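Local coordinates for putative cytosine/guanine deaminase (Unidentified, PDB 2PAJ), which catalyses the hydrolytic deamination of pterins such as isoxanthopterin, releasing ammonium, as a zinc-dependent amidohydrolase of the TIM-barrel type, at residues Val321-Ile333 and Glu385-Val397. Sequence-based numbering, arbitrary orientation.
Sequences VREMADAGVPVSI and EVIHWGTAGGARV
W389 reaches from helix 383-398 across V331 on strand 331-333 and buries more surface than any other residue of the contact. V331 CG1 sits over the centre of the five-membered ring, 3.7 Å from its centroid and 7° off the normal, a CH-pi contact with CG1 anti to the backbone N (chi1 178°), which directs it over the ring. The far, six-membered end of the indole reaches the short helix 324-327 and the turn before it: A325 CB lies 3.7 Å from W389 CZ2, and V321 CG1 packs against CH2. From the same side of the strand, I333 packs along the root of the tryptophan, its CD1 3.8 Å from W389 CB and also near V386. A carboxylate oxygen of E385 lies over the opposite indole face. R322, its chain bent at chi3, reaches E385 OE1 in a salt bridge, with NH2 less surely placed and the NE bond weak. Strand and helix cross at 94°. The backbone meets through a weak hydrogen bond from I333 N to W389 O and through a water that accepts from I333 N and also lies within hydrogen-bonding reach of W389 O. Strand 331-333 pairs with barrel strand 303-306, and S332 OG bonds to T75, next to zinc ligand H76. The chemistry is thus apolar on the V331 face, with the E385 carboxylate on the opposite face and the R322 guanidinium at the six-membered end, joining helix to barrel wall.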
ATOM      1  N   VAL A 321      -0.501 -18.496  -2.050  1.00 82.60           N
ATOM      2  CA  VAL A 321      -1.416 -17.425  -2.439  1.00 80.90           C
ATOM      3  C   VAL A 321      -2.578 -18.004  -3.226  1.00 80.46           C
ATOM      4  O   VAL A 321      -3.723 -17.886  -2.813  1.00 81.19           O
ATOM      5  CB  VAL A 321      -0.771 -16.326  -3.343  1.00 80.83           C
ATOM      6  CG1 VAL A 321      -1.775 -15.179  -3.537  1.00 80.21           C
ATOM      7  CG2 VAL A 321       0.510 -15.802  -2.730  1.00 80.70           C
ATOM      8  N   ARG A 322      -2.306 -18.622  -4.372  1.00 79.95           N
ATOM      9  CA  ARG A 322      -3.416 -19.175  -5.139  1.00 78.86           C
ATOM     10  C   ARG A 322      -3.891 -20.485  -4.551  1.00 77.05           C
ATOM     11  O   ARG A 322      -3.630 -21.561  -5.080  1.00 78.47           O
ATOM     12  CB  ARG A 322      -3.080 -19.373  -6.627  1.00 79.37           C
ATOM     13  CG  ARG A 322      -4.320 -19.864  -7.368  1.00 79.47           C
ATOM     14  CD  ARG A 322      -4.341 -19.552  -8.831  1.00 79.29           C
ATOM     15  NE  ARG A 322      -4.484 -18.132  -9.146  1.00 80.31           N
ATOM     16  CZ  ARG A 322      -3.458 -17.300  -9.305  1.00 82.75           C
ATOM     17  NH1 ARG A 322      -2.209 -17.753  -9.155  1.00 82.71           N
ATOM     18  NH2 ARG A 322      -3.668 -16.036  -9.689  1.00 81.90           N
ATOM     19  N   GLU A 323      -4.582 -20.344  -3.434  1.00 74.47           N
ATOM     20  CA  GLU A 323      -5.185 -21.415  -2.659  1.00 71.78           C
ATOM     21  C   GLU A 323      -6.067 -20.562  -1.782  1.00 68.69           C
ATOM     22  O   GLU A 323      -7.255 -20.843  -1.604  1.00 68.90           O
ATOM     23  CB  GLU A 323      -4.148 -22.159  -1.834  1.00 72.52           C
ATOM     24  CG  GLU A 323      -3.381 -23.148  -2.666  1.00 76.45           C
ATOM     25  CD  GLU A 323      -2.041 -23.482  -2.062  1.00 79.81           C
ATOM     26  OE1 GLU A 323      -2.018 -24.226  -1.043  1.00 82.31           O
ATOM     27  OE2 GLU A 323      -1.017 -22.984  -2.602  1.00 80.53           O
ATOM     28  N   MET A 324      -5.478 -19.484  -1.275  1.00 63.79           N
ATOM     29  CA  MET A 324      -6.210 -18.532  -0.469  1.00 59.50           C
ATOM     30  C   MET A 324      -7.164 -17.842  -1.434  1.00 58.22           C
ATOM     31  O   MET A 324      -8.352 -17.687  -1.158  1.00 58.13           O
ATOM     32  CB  MET A 324      -5.256 -17.504   0.136  1.00 56.78           C
ATOM     33  CG  MET A 324      -4.233 -18.106   1.076  1.00 56.36           C
ATOM     34  SD  MET A 324      -3.460 -16.910   2.176  1.00 53.91           S
ATOM     35  CE  MET A 324      -1.860 -16.788   1.547  1.00 53.04           C
ATOM     36  N   ALA A 325      -6.630 -17.444  -2.581  1.00 57.90           N
ATOM     37  CA  ALA A 325      -7.419 -16.771  -3.597  1.00 58.08           C
ATOM     38  C   ALA A 325      -8.532 -17.694  -4.066  1.00 58.96           C
ATOM     39  O   ALA A 325      -9.663 -17.254  -4.280  1.00 59.58           O
ATOM     40  CB  ALA A 325      -6.532 -16.377  -4.769  1.00 57.29           C
ATOM     41  N   ASP A 326      -8.217 -18.979  -4.214  1.00 59.55           N
ATOM     42  CA  ASP A 326      -9.209 -19.949  -4.666  1.00 59.29           C
ATOM     43  C   ASP A 326     -10.201 -20.249  -3.563  1.00 59.27           C
ATOM     44  O   ASP A 326     -11.378 -20.520  -3.826  1.00 59.74           O
ATOM     45  CB  ASP A 326      -8.530 -21.239  -5.114  1.00 60.01           C
ATOM     46  CG  ASP A 326      -7.678 -21.041  -6.347  1.00 61.21           C
ATOM     47  OD1 ASP A 326      -8.184 -20.410  -7.304  1.00 61.52           O
ATOM     48  OD2 ASP A 326      -6.514 -21.509  -6.359  1.00 60.41           O
ATOM     49  N   ALA A 327      -9.708 -20.206  -2.328  1.00 58.53           N
ATOM     50  CA  ALA A 327     -10.529 -20.450  -1.159  1.00 56.12           C
ATOM     51  C   ALA A 327     -11.519 -19.305  -1.030  1.00 55.40           C
ATOM     52  O   ALA A 327     -12.572 -19.449  -0.419  1.00 55.86           O
ATOM     53  CB  ALA A 327      -9.656 -20.535   0.076  1.00 55.15           C
ATOM     54  N   GLY A 328     -11.178 -18.164  -1.613  1.00 54.70           N
ATOM     55  CA  GLY A 328     -12.075 -17.034  -1.548  1.00 53.39           C
ATOM     56  C   GLY A 328     -11.625 -15.924  -0.622  1.00 53.21           C
ATOM     57  O   GLY A 328     -12.316 -14.917  -0.485  1.00 53.73           O
ATOM     58  N   VAL A 329     -10.476 -16.078   0.016  1.00 50.66           N
ATOM     59  CA  VAL A 329     -10.034 -15.027   0.902  1.00 50.58           C
ATOM     60  C   VAL A 329      -9.468 -13.859   0.096  1.00 51.75           C
ATOM     61  O   VAL A 329      -8.725 -14.064  -0.863  1.00 50.62           O
ATOM     62  CB  VAL A 329      -8.983 -15.550   1.916  1.00 49.70           C
ATOM     63  CG1 VAL A 329      -8.668 -16.995   1.635  1.00 45.95           C
ATOM     64  CG2 VAL A 329      -7.724 -14.696   1.875  1.00 46.06           C
ATOM     65  N   PRO A 330      -9.836 -12.615   0.465  1.00 52.69           N
ATOM     66  CA  PRO A 330      -9.351 -11.420  -0.231  1.00 51.58           C
ATOM     67  C   PRO A 330      -7.828 -11.279  -0.202  1.00 51.94           C
ATOM     68  O   PRO A 330      -7.190 -11.406   0.845  1.00 52.80           O
ATOM     69  CB  PRO A 330     -10.074 -10.272   0.482  1.00 50.89           C
ATOM     70  CG  PRO A 330     -10.458 -10.841   1.801  1.00 51.49           C
ATOM     71  CD  PRO A 330     -10.844 -12.251   1.477  1.00 52.12           C
ATOM     72  N   VAL A 331      -7.263 -11.013  -1.376  1.00 50.53           N
ATOM     73  CA  VAL A 331      -5.827 -10.876  -1.553  1.00 47.78           C
ATOM     74  C   VAL A 331      -5.448  -9.474  -2.017  1.00 47.46           C
ATOM     75  O   VAL A 331      -6.011  -8.952  -2.976  1.00 48.19           O
ATOM     76  CB  VAL A 331      -5.325 -11.902  -2.597  1.00 47.13           C
ATOM     77  CG1 VAL A 331      -3.832 -11.736  -2.829  1.00 46.10           C
ATOM     78  CG2 VAL A 331      -5.656 -13.318  -2.135  1.00 45.23           C
ATOM     79  N   SER A 332      -4.500  -8.861  -1.322  1.00 46.72           N
ATOM     80  CA  SER A 332      -4.035  -7.530  -1.678  1.00 46.61           C
ATOM     81  C   SER A 332      -2.523  -7.588  -1.803  1.00 47.58           C
ATOM     82  O   SER A 332      -1.892  -8.549  -1.374  1.00 47.26           O
ATOM     83  CB  SER A 332      -4.445  -6.489  -0.619  1.00 47.28           C
ATOM     84  OG  SER A 332      -3.819  -6.701   0.638  1.00 47.46           O
ATOM     85  N   ILE A 333      -1.942  -6.558  -2.394  1.00 48.66           N
ATOM     86  CA  ILE A 333      -0.508  -6.533  -2.577  1.00 49.46           C
ATOM     87  C   ILE A 333       0.193  -5.424  -1.799  1.00 49.72           C
ATOM     88  O   ILE A 333      -0.323  -4.324  -1.636  1.00 49.01           O
ATOM     89  CB  ILE A 333      -0.176  -6.438  -4.086  1.00 49.74           C
ATOM     90  CG1 ILE A 333      -0.722  -7.677  -4.785  1.00 48.90           C
ATOM     91  CG2 ILE A 333       1.324  -6.362  -4.309  1.00 48.17           C
ATOM     92  CD1 ILE A 333      -0.384  -7.754  -6.228  1.00 50.49           C
ATOM     93  N   GLU A 385      -5.817 -10.887 -13.229  1.00 54.18           N
ATOM     94  CA  GLU A 385      -5.908 -11.545 -11.941  1.00 54.76           C
ATOM     95  C   GLU A 385      -5.060 -10.776 -10.939  1.00 54.29           C
ATOM     96  O   GLU A 385      -5.502 -10.446  -9.849  1.00 54.56           O
ATOM     97  CB  GLU A 385      -5.372 -12.955 -12.112  1.00 58.28           C
ATOM     98  CG  GLU A 385      -6.167 -14.047 -11.457  1.00 62.69           C
ATOM     99  CD  GLU A 385      -5.850 -14.159 -10.002  1.00 64.03           C
ATOM    100  OE1 GLU A 385      -6.127 -15.225  -9.404  1.00 65.30           O
ATOM    101  OE2 GLU A 385      -5.330 -13.162  -9.462  1.00 63.92           O
ATOM    102  N   VAL A 386      -3.832 -10.487 -11.335  1.00 54.04           N
ATOM    103  CA  VAL A 386      -2.891  -9.761 -10.499  1.00 53.76           C
ATOM    104  C   VAL A 386      -3.196  -8.267 -10.400  1.00 55.40           C
ATOM    105  O   VAL A 386      -3.006  -7.657  -9.351  1.00 56.54           O
ATOM    106  CB  VAL A 386      -1.468  -9.969 -11.037  1.00 51.83           C
ATOM    107  CG1 VAL A 386      -0.460  -9.216 -10.195  1.00 50.60           C
ATOM    108  CG2 VAL A 386      -1.157 -11.460 -11.063  1.00 51.56           C
ATOM    109  N   ILE A 387      -3.666  -7.675 -11.492  1.00 55.39           N
ATOM    110  CA  ILE A 387      -3.990  -6.258 -11.485  1.00 53.77           C
ATOM    111  C   ILE A 387      -5.109  -6.029 -10.484  1.00 52.91           C
ATOM    112  O   ILE A 387      -5.206  -4.970  -9.878  1.00 52.49           O
ATOM    113  CB  ILE A 387      -4.436  -5.766 -12.888  1.00 53.69           C
ATOM    114  CG1 ILE A 387      -3.247  -5.770 -13.852  1.00 52.99           C
ATOM    115  CG2 ILE A 387      -5.001  -4.360 -12.793  1.00 51.63           C
ATOM    116  CD1 ILE A 387      -3.615  -5.397 -15.277  1.00 53.95           C
ATOM    117  N   HIS A 388      -5.949  -7.035 -10.305  1.00 52.38           N
ATOM    118  CA  HIS A 388      -7.051  -6.932  -9.365  1.00 51.89           C
ATOM    119  C   HIS A 388      -6.494  -6.859  -7.959  1.00 50.70           C
ATOM    120  O   HIS A 388      -6.871  -5.989  -7.178  1.00 50.70           O
ATOM    121  CB  HIS A 388      -7.969  -8.147  -9.471  1.00 52.47           C
ATOM    122  CG  HIS A 388      -9.210  -8.015  -8.658  1.00 54.05           C
ATOM    123  ND1 HIS A 388      -9.599  -8.958  -7.733  1.00 55.52           N
ATOM    124  CD2 HIS A 388     -10.133  -7.030  -8.607  1.00 54.49           C
ATOM    125  CE1 HIS A 388     -10.710  -8.558  -7.143  1.00 55.50           C
ATOM    126  NE2 HIS A 388     -11.053  -7.391  -7.655  1.00 57.04           N
ATOM    127  N   TRP A 389      -5.597  -7.788  -7.645  1.00 48.37           N
ATOM    128  CA  TRP A 389      -4.972  -7.850  -6.331  1.00 46.27           C
ATOM    129  C   TRP A 389      -4.280  -6.545  -5.971  1.00 45.68           C
ATOM    130  O   TRP A 389      -4.379  -6.079  -4.840  1.00 45.05           O
ATOM    131  CB  TRP A 389      -3.952  -8.983  -6.291  1.00 45.71           C
ATOM    132  CG  TRP A 389      -4.557 -10.335  -6.371  1.00 48.28           C
ATOM    133  CD1 TRP A 389      -5.862 -10.664  -6.136  1.00 46.72           C
ATOM    134  CD2 TRP A 389      -3.870 -11.573  -6.599  1.00 49.23           C
ATOM    135  NE1 TRP A 389      -6.035 -12.027  -6.193  1.00 47.88           N
ATOM    136  CE2 TRP A 389      -4.829 -12.616  -6.470  1.00 49.45           C
ATOM    137  CE3 TRP A 389      -2.537 -11.910  -6.889  1.00 49.84           C
ATOM    138  CZ2 TRP A 389      -4.499 -13.978  -6.624  1.00 50.65           C
ATOM    139  CZ3 TRP A 389      -2.207 -13.258  -7.039  1.00 51.69           C
ATOM    140  CH2 TRP A 389      -3.188 -14.277  -6.903  1.00 50.96           C
ATOM    141  N   GLY A 390      -3.601  -5.953  -6.951  1.00 45.04           N
ATOM    142  CA  GLY A 390      -2.862  -4.720  -6.725  1.00 44.32           C
ATOM    143  C   GLY A 390      -3.661  -3.436  -6.726  1.00 43.19           C
ATOM    144  O   GLY A 390      -3.125  -2.369  -6.414  1.00 42.12           O
ATOM    145  N   THR A 391      -4.940  -3.537  -7.069  1.00 43.08           N
ATOM    146  CA  THR A 391      -5.801  -2.364  -7.113  1.00 44.13           C
ATOM    147  C   THR A 391      -7.071  -2.534  -6.281  1.00 44.60           C
ATOM    148  O   THR A 391      -7.040  -2.359  -5.071  1.00 45.12           O
ATOM    149  CB  THR A 391      -6.175  -1.985  -8.586  1.00 44.02           C
ATOM    150  OG1 THR A 391      -6.875  -3.070  -9.199  1.00 42.92           O
ATOM    151  CG2 THR A 391      -4.918  -1.697  -9.408  1.00 40.73           C
ATOM    152  N   ALA A 392      -8.177  -2.889  -6.931  1.00 45.67           N
ATOM    153  CA  ALA A 392      -9.470  -3.063  -6.273  1.00 45.87           C
ATOM    154  C   ALA A 392      -9.470  -4.077  -5.125  1.00 47.71           C
ATOM    155  O   ALA A 392     -10.241  -3.946  -4.178  1.00 48.36           O
ATOM    156  CB  ALA A 392     -10.504  -3.442  -7.308  1.00 43.39           C
ATOM    157  N   GLY A 393      -8.619  -5.093  -5.216  1.00 48.34           N
ATOM    158  CA  GLY A 393      -8.544  -6.083  -4.158  1.00 48.49           C
ATOM    159  C   GLY A 393      -8.021  -5.463  -2.877  1.00 49.85           C
ATOM    160  O   GLY A 393      -8.554  -5.697  -1.798  1.00 51.19           O
ATOM    161  N   GLY A 394      -6.974  -4.658  -2.992  1.00 50.63           N
ATOM    162  CA  GLY A 394      -6.414  -4.026  -1.813  1.00 51.58           C
ATOM    163  C   GLY A 394      -7.347  -2.984  -1.233  1.00 52.48           C
ATOM    164  O   GLY A 394      -7.425  -2.810  -0.021  1.00 52.78           O
ATOM    165  N   ALA A 395      -8.065  -2.297  -2.110  1.00 53.38           N
ATOM    166  CA  ALA A 395      -9.004  -1.269  -1.696  1.00 53.03           C
ATOM    167  C   ALA A 395     -10.098  -1.827  -0.807  1.00 53.40           C
ATOM    168  O   ALA A 395     -10.384  -1.275   0.244  1.00 53.73           O
ATOM    169  CB  ALA A 395      -9.615  -0.603  -2.919  1.00 52.52           C
ATOM    170  N   ARG A 396     -10.706  -2.928  -1.225  1.00 55.48           N
ATOM    171  CA  ARG A 396     -11.778  -3.523  -0.438  1.00 57.46           C
ATOM    172  C   ARG A 396     -11.277  -4.142   0.864  1.00 55.79           C
ATOM    173  O   ARG A 396     -12.043  -4.320   1.810  1.00 55.16           O
ATOM    174  CB  ARG A 396     -12.571  -4.546  -1.275  1.00 60.47           C
ATOM    175  CG  ARG A 396     -13.626  -3.871  -2.196  1.00 67.79           C
ATOM    176  CD  ARG A 396     -14.725  -4.837  -2.701  1.00 73.58           C
ATOM    177  NE  ARG A 396     -14.225  -5.845  -3.654  1.00 79.29           N
ATOM    178  CZ  ARG A 396     -14.173  -5.700  -4.987  1.00 80.69           C
ATOM    179  NH1 ARG A 396     -14.595  -4.583  -5.583  1.00 81.72           N
ATOM    180  NH2 ARG A 396     -13.694  -6.684  -5.737  1.00 80.07           N
ATOM    181  N   VAL A 397      -9.987  -4.452   0.916  1.00 54.42           N
ATOM    182  CA  VAL A 397      -9.387  -5.019   2.116  1.00 52.16           C
ATOM    183  C   VAL A 397      -9.198  -3.906   3.150  1.00 50.98           C
ATOM    184  O   VAL A 397      -9.348  -4.117   4.356  1.00 49.74           O
ATOM    185  CB  VAL A 397      -8.034  -5.692   1.784  1.00 52.59           C
ATOM    186  CG1 VAL A 397      -7.214  -5.884   3.038  1.00 49.95           C
ATOM    187  CG2 VAL A 397      -8.288  -7.041   1.099  1.00 54.05           C
TER
HETATM  188  O   HOH W   1      -3.467  -4.232  -3.020  1.00 40.16           O